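Local coordinates for glycosyltransferase (Streptomyces viridochromogenes, PDB 2IUY), which binds UDP and probably transfers a sugar with retention of anomeric configuration, as a GT-B-fold family GT4 enzyme of avilamycin A biosynthesis, at residues Val6-Ile11 with Trp34-Leu39. Numbering follows the deposited sequence.
Sequences VALVNI and WVVANL
The side-chain amide of Asn-10 meets Val-36 at its oxygen end: methyl CG2 of Val-36 lies 3.9 Å from OD1 of Asn-10, somewhat off the amide plane. At the other end, ND2 is hydrogen-bonded to the carbonyl oxygen of Gly-54, which anchors the group, whereas the buried OD1 has no polar partner in the model and has this methyl beside it. Asn-10 follows directly on the end of strand 5-9, and its CG anti to the backbone N (chi1 180°) carries the amide to the helix. The remainder of the contact is aliphatic and illustrates how a helix packs on a parallel sheet. Leu-8 divides its two methyls between residues one helical turn apart: CD1 approaches CG1 of Val-36 at 4.0 Å as the two side chains run past each other in opposite directions, while CD2 reaches CD2 of Leu-39 at 3.8 Å. Strand 5-9, helix 31-45 and strand 49-53 form the opening beta-alpha-beta unit of the N-terminal Rossmann-like domain of this GT-B fold. Val-36 also rests on Leu-52 of strand 49-53, and Leu-39 on His-89 of strand 87-90, so the helix spans strands flanking 5-9 on both sides. From the helix's far face, Trp-34 makes a cation-pi contact with Arg-225, a UDP-binding residue on helix 222-231 of the second Rossmann-like domain.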
loop_
_atom_site.group_PDB
_atom_site.type_symbol
_atom_site.label_atom_id
_atom_site.label_comp_id
_atom_site.label_asym_id
_atom_site.label_seq_id
_atom_site.Cartn_x
_atom_site.Cartn_y
_atom_site.Cartn_z
ATOM N N VAL A 6 2.704 -20.565 -5.738
ATOM C CA VAL A 6 3.371 -19.258 -5.579
ATOM C C VAL A 6 3.728 -19.075 -4.101
ATOM O O VAL A 6 2.850 -19.143 -3.218
ATOM C CB VAL A 6 2.530 -18.041 -6.067
ATOM C CG1 VAL A 6 3.370 -16.687 -5.982
ATOM C CG2 VAL A 6 1.899 -18.247 -7.509
ATOM N N ALA A 7 5.013 -18.898 -3.830
ATOM C CA ALA A 7 5.472 -18.532 -2.497
ATOM C C ALA A 7 5.505 -17.021 -2.441
ATOM O O ALA A 7 6.277 -16.405 -3.183
ATOM C CB ALA A 7 6.845 -19.106 -2.223
ATOM N N LEU A 8 4.636 -16.434 -1.596
ATOM C CA LEU A 8 4.521 -14.984 -1.416
ATOM C C LEU A 8 5.212 -14.644 -0.141
ATOM O O LEU A 8 4.766 -15.127 0.892
ATOM C CB LEU A 8 3.071 -14.526 -1.236
ATOM C CG LEU A 8 2.169 -14.281 -2.427
ATOM C CD1 LEU A 8 0.770 -13.782 -1.892
ATOM C CD2 LEU A 8 2.851 -13.322 -3.447
ATOM N N VAL A 9 6.251 -13.794 -0.197
ATOM C CA VAL A 9 7.077 -13.540 0.973
ATOM C C VAL A 9 6.726 -12.173 1.433
ATOM O O VAL A 9 7.048 -11.174 0.779
ATOM C CB VAL A 9 8.656 -13.658 0.713
ATOM C CG1 VAL A 9 9.410 -13.731 2.049
ATOM C CG2 VAL A 9 8.998 -14.928 -0.091
ATOM N N ASN A 10 6.019 -12.134 2.561
ATOM C CA ASN A 10 5.697 -10.904 3.248
ATOM C C ASN A 10 6.950 -10.424 3.933
ATOM O O ASN A 10 7.836 -11.230 4.247
ATOM C CB ASN A 10 4.637 -11.187 4.330
ATOM C CG ASN A 10 4.243 -9.956 5.098
ATOM O OD1 ASN A 10 3.960 -8.917 4.505
ATOM N ND2 ASN A 10 4.183 -10.065 6.421
ATOM N N ILE A 11 6.986 -9.122 4.203
ATOM C CA ILE A 11 8.066 -8.471 4.961
ATOM C C ILE A 11 7.954 -8.917 6.432
ATOM O O ILE A 11 6.943 -8.617 7.096
ATOM C CB ILE A 11 7.983 -6.913 4.853
ATOM C CG1 ILE A 11 9.152 -6.258 5.596
ATOM C CG2 ILE A 11 6.619 -6.360 5.420
ATOM C CD1 ILE A 11 9.306 -4.738 5.299
ATOM N N TRP A 34 -1.087 -5.371 3.803
ATOM C CA TRP A 34 -2.323 -5.182 3.064
ATOM C C TRP A 34 -2.118 -5.501 1.566
ATOM O O TRP A 34 -2.925 -6.185 0.960
ATOM C CB TRP A 34 -2.905 -3.751 3.266
ATOM C CG TRP A 34 -3.766 -3.720 4.526
ATOM C CD1 TRP A 34 -3.504 -3.067 5.699
ATOM C CD2 TRP A 34 -4.974 -4.456 4.729
ATOM N NE1 TRP A 34 -4.491 -3.361 6.629
ATOM C CE2 TRP A 34 -5.409 -4.201 6.049
ATOM C CE3 TRP A 34 -5.751 -5.288 3.908
ATOM C CZ2 TRP A 34 -6.594 -4.733 6.556
ATOM C CZ3 TRP A 34 -6.916 -5.839 4.425
ATOM C CH2 TRP A 34 -7.318 -5.566 5.735
ATOM N N VAL A 35 -1.020 -5.039 0.997
ATOM C CA VAL A 35 -0.741 -5.355 -0.427
ATOM C C VAL A 35 -0.763 -6.860 -0.641
ATOM O O VAL A 35 -1.385 -7.349 -1.573
ATOM C CB VAL A 35 0.587 -4.749 -0.926
ATOM C CG1 VAL A 35 0.875 -5.172 -2.395
ATOM C CG2 VAL A 35 0.553 -3.201 -0.790
ATOM N N VAL A 36 -0.062 -7.586 0.209
ATOM C CA VAL A 36 0.108 -9.043 0.069
ATOM C C VAL A 36 -1.238 -9.771 0.222
ATOM O O VAL A 36 -1.507 -10.707 -0.490
ATOM C CB VAL A 36 1.165 -9.566 1.097
ATOM C CG1 VAL A 36 1.338 -11.071 0.994
ATOM C CG2 VAL A 36 2.528 -8.875 0.858
ATOM N N ALA A 37 -2.077 -9.313 1.174
ATOM C CA ALA A 37 -3.420 -9.830 1.379
ATOM C C ALA A 37 -4.291 -9.693 0.105
ATOM O O ALA A 37 -4.937 -10.649 -0.304
ATOM C CB ALA A 37 -4.082 -9.123 2.594
ATOM N N ASN A 38 -4.273 -8.514 -0.503
ATOM C CA ASN A 38 -5.077 -8.201 -1.647
ATOM C C ASN A 38 -4.565 -8.947 -2.895
ATOM O O ASN A 38 -5.371 -9.484 -3.705
ATOM C CB ASN A 38 -5.081 -6.659 -1.916
ATOM C CG ASN A 38 -5.985 -5.902 -0.953
ATOM O OD1 ASN A 38 -7.199 -6.165 -0.865
ATOM N ND2 ASN A 38 -5.414 -4.914 -0.271
ATOM N N LEU A 39 -3.244 -8.971 -3.030
ATOM C CA LEU A 39 -2.558 -9.790 -4.052
ATOM C C LEU A 39 -2.926 -11.273 -3.947
ATOM O O LEU A 39 -3.298 -11.917 -4.935
ATOM C CB LEU A 39 -1.016 -9.597 -4.019
ATOM C CG LEU A 39 -0.279 -10.451 -5.088
ATOM C CD1 LEU A 39 -0.876 -10.240 -6.512
ATOM C CD2 LEU A 39 1.212 -10.282 -5.125
#